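Side-chain contact in putative methylase HI0767 (Haemophilus influenzae, PDB 2IFT), which probably methylates N2 of guanosine 966 in 16S rRNA of the assembled small ribosomal subunit, with S-adenosyl-L-methionine as methyl donor: residues Q119-N122 with Q123-D127. Numbering follows the deposited sequence.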
ATOM      1  N   GLN A 119      10.502 -11.971  -6.771  1.00 20.36           N
ATOM      2  CA  GLN A 119      11.912 -11.687  -6.993  1.00 20.04           C
ATOM      3  C   GLN A 119      12.649 -11.394  -5.675  1.00 20.93           C
ATOM      4  O   GLN A 119      12.415 -10.362  -5.053  1.00 21.87           O
ATOM      5  CB  GLN A 119      12.028 -10.499  -7.949  1.00 18.34           C
ATOM      6  CG  GLN A 119      13.439 -10.038  -8.218  1.00 15.32           C
ATOM      7  CD  GLN A 119      13.476  -8.849  -9.143  1.00 16.63           C
ATOM      8  OE1 GLN A 119      13.427  -8.987 -10.373  1.00 15.04           O
ATOM      9  NE2 GLN A 119      13.546  -7.663  -8.559  1.00 15.10           N
ATOM     10  N   PRO A 120      13.546 -12.304  -5.235  1.00 21.24           N
ATOM     11  CA  PRO A 120      14.317 -12.147  -3.989  1.00 20.79           C
ATOM     12  C   PRO A 120      15.145 -10.867  -3.968  1.00 20.49           C
ATOM     13  O   PRO A 120      15.987 -10.657  -4.834  1.00 21.49           O
ATOM     14  CB  PRO A 120      15.202 -13.395  -3.967  1.00 19.99           C
ATOM     15  CG  PRO A 120      14.358 -14.421  -4.668  1.00 21.36           C
ATOM     16  CD  PRO A 120      13.801 -13.627  -5.840  1.00 20.99           C
ATOM     17  N   GLN A 121      14.915 -10.011  -2.981  1.00 17.53           N
ATOM     18  CA  GLN A 121      15.654  -8.759  -2.919  1.00 19.34           C
ATOM     19  C   GLN A 121      16.905  -8.806  -2.033  1.00 20.01           C
ATOM     20  O   GLN A 121      16.893  -9.395  -0.954  1.00 18.64           O
ATOM     21  CB  GLN A 121      14.717  -7.635  -2.454  1.00 19.42           C
ATOM     22  CG  GLN A 121      13.536  -7.401  -3.383  1.00 18.00           C
ATOM     23  CD  GLN A 121      13.964  -7.165  -4.829  1.00 20.16           C
ATOM     24  OE1 GLN A 121      14.661  -6.199  -5.135  1.00 21.75           O
ATOM     25  NE2 GLN A 121      13.542  -8.052  -5.725  1.00 19.57           N
ATOM     26  N   ASN A 122      17.984  -8.186  -2.502  1.00 21.92           N
ATOM     27  CA  ASN A 122      19.232  -8.149  -1.742  1.00 23.91           C
ATOM     28  C   ASN A 122      19.116  -7.187  -0.590  1.00 25.61           C
ATOM     29  O   ASN A 122      19.800  -7.336   0.414  1.00 27.56           O
ATOM     30  CB  ASN A 122      20.388  -7.675  -2.604  1.00 24.85           C
ATOM     31  CG  ASN A 122      20.587  -8.526  -3.808  1.00 26.69           C
ATOM     32  OD1 ASN A 122      20.258  -9.714  -3.797  1.00 29.75           O
ATOM     33  ND2 ASN A 122      21.143  -7.937  -4.866  1.00 25.80           N
ATOM     34  N   GLN A 123      18.244  -6.198  -0.745  1.00 26.89           N
ATOM     35  CA  GLN A 123      18.048  -5.168   0.265  1.00 28.04           C
ATOM     36  C   GLN A 123      16.566  -4.822   0.373  1.00 25.68           C
ATOM     37  O   GLN A 123      15.872  -4.763  -0.635  1.00 24.57           O
ATOM     38  CB  GLN A 123      18.849  -3.936  -0.151  1.00 33.65           C
ATOM     39  CG  GLN A 123      19.025  -2.888   0.906  1.00 40.97           C
ATOM     40  CD  GLN A 123      20.041  -1.849   0.487  1.00 45.81           C
ATOM     41  OE1 GLN A 123      21.193  -2.179   0.179  1.00 47.60           O
ATOM     42  NE2 GLN A 123      19.626  -0.585   0.469  1.00 47.52           N
ATOM     43  N   PRO A 124      16.058  -4.600   1.596  1.00 25.91           N
ATOM     44  CA  PRO A 124      14.635  -4.263   1.766  1.00 24.46           C
ATOM     45  C   PRO A 124      14.285  -2.986   1.000  1.00 23.79           C
ATOM     46  O   PRO A 124      15.154  -2.150   0.757  1.00 22.92           O
ATOM     47  CB  PRO A 124      14.502  -4.081   3.279  1.00 25.91           C
ATOM     48  CG  PRO A 124      15.582  -4.967   3.831  1.00 25.10           C
ATOM     49  CD  PRO A 124      16.735  -4.695   2.903  1.00 23.97           C
ATOM     50  N   HIS A 125      13.026  -2.829   0.611  1.00 23.14           N
ATOM     51  CA  HIS A 125      12.636  -1.628  -0.125  1.00 24.23           C
ATOM     52  C   HIS A 125      11.540  -0.810   0.541  1.00 22.79           C
ATOM     53  O   HIS A 125      11.459   0.396   0.330  1.00 22.12           O
ATOM     54  CB  HIS A 125      12.118  -1.967  -1.530  1.00 26.82           C
ATOM     55  CG  HIS A 125      13.124  -2.608  -2.431  1.00 28.51           C
ATOM     56  ND1 HIS A 125      12.970  -2.650  -3.801  1.00 29.76           N
ATOM     57  CD2 HIS A 125      14.279  -3.264  -2.165  1.00 29.26           C
ATOM     58  CE1 HIS A 125      13.986  -3.301  -4.338  1.00 31.32           C
ATOM     59  NE2 HIS A 125      14.795  -3.684  -3.366  1.00 29.30           N
ATOM     60  N   PHE A 126      10.706  -1.448   1.353  1.00 20.14           N
ATOM     61  CA  PHE A 126       9.578  -0.727   1.912  1.00 18.81           C
ATOM     62  C   PHE A 126       9.385  -0.555   3.411  1.00 17.79           C
ATOM     63  O   PHE A 126       9.541  -1.499   4.191  1.00 18.58           O
ATOM     64  CB  PHE A 126       8.303  -1.320   1.310  1.00 15.79           C
ATOM     65  CG  PHE A 126       8.371  -1.497  -0.179  1.00 14.71           C
ATOM     66  CD1 PHE A 126       8.400  -2.767  -0.742  1.00 12.18           C
ATOM     67  CD2 PHE A 126       8.411  -0.385  -1.027  1.00 14.05           C
ATOM     68  CE1 PHE A 126       8.469  -2.936  -2.141  1.00 11.35           C
ATOM     69  CE2 PHE A 126       8.480  -0.542  -2.420  1.00 13.14           C
ATOM     70  CZ  PHE A 126       8.510  -1.823  -2.974  1.00  9.78           C
ATOM     71  N   ASP A 127       9.025   0.675   3.779  1.00 18.16           N
ATOM     72  CA  ASP A 127       8.742   1.082   5.156  1.00 18.38           C
ATOM     73  C   ASP A 127       7.243   0.924   5.383  1.00 17.54           C
ATOM     74  O   ASP A 127       6.791   0.704   6.510  1.00 17.43           O
ATOM     75  CB  ASP A 127       9.103   2.557   5.372  1.00 20.69           C
ATOM     76  CG  ASP A 127      10.589   2.816   5.308  1.00 26.11           C
ATOM     77  OD1 ASP A 127      11.290   2.474   6.283  1.00 28.16           O
ATOM     78  OD2 ASP A 127      11.060   3.355   4.281  1.00 29.33           O
TER
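Gln121 reaches across a bend of the chain to the imidazole of His125, four residues on, in the surface loop that joins helix 113-116 to strand 126-131, an inner parallel strand of the Rossmann-like methyltransferase sheet. The amide oxygen makes the nearest approach: OE1 of Gln121 is 3.1 Å from NE2 of His125 and equally close to its CE1. The angle at NE2 is too poor for a hydrogen bond, so the pair is better read as packing between polar groups. Behind the oxygen, CG of Gln121 lies over one face of the ring, 3.9 Å from NE2 of His125. The amide and imidazole planes stand 86° apart, and the two side chains cross at about a right angle.

The bent shape of Gln121 follows from its torsions: CG sits beside the backbone N, and a second turn at chi2 (-54°) folds the amide back along its own segment. There NE2 of Gln121 donates to the carbonyl O of Gln119 over 2.7 Å, with a nearly straight N-H...O angle of 164°, the donor standing well above the carbonyl plane. With Gln119 O close to the amide plane, this bond should restrain the amide's rotation, with OE1 left on the imidazole side. Farther out, Trp152 meets His125 edge-to-face and also touches the side chain of Gln121, while the backbones of both His125 and Phe126 hydrogen-bond to that of Trp152. Asn151 ND2 is hydrogen-bonded to Gln121 O, so the loop is tied to the segment following helix 139-149 at both ends of the contact. Just after His125 the chain enters strand 126-131, and CB of His125 rests 3.7 Å above the ring plane of Phe126, over its centre.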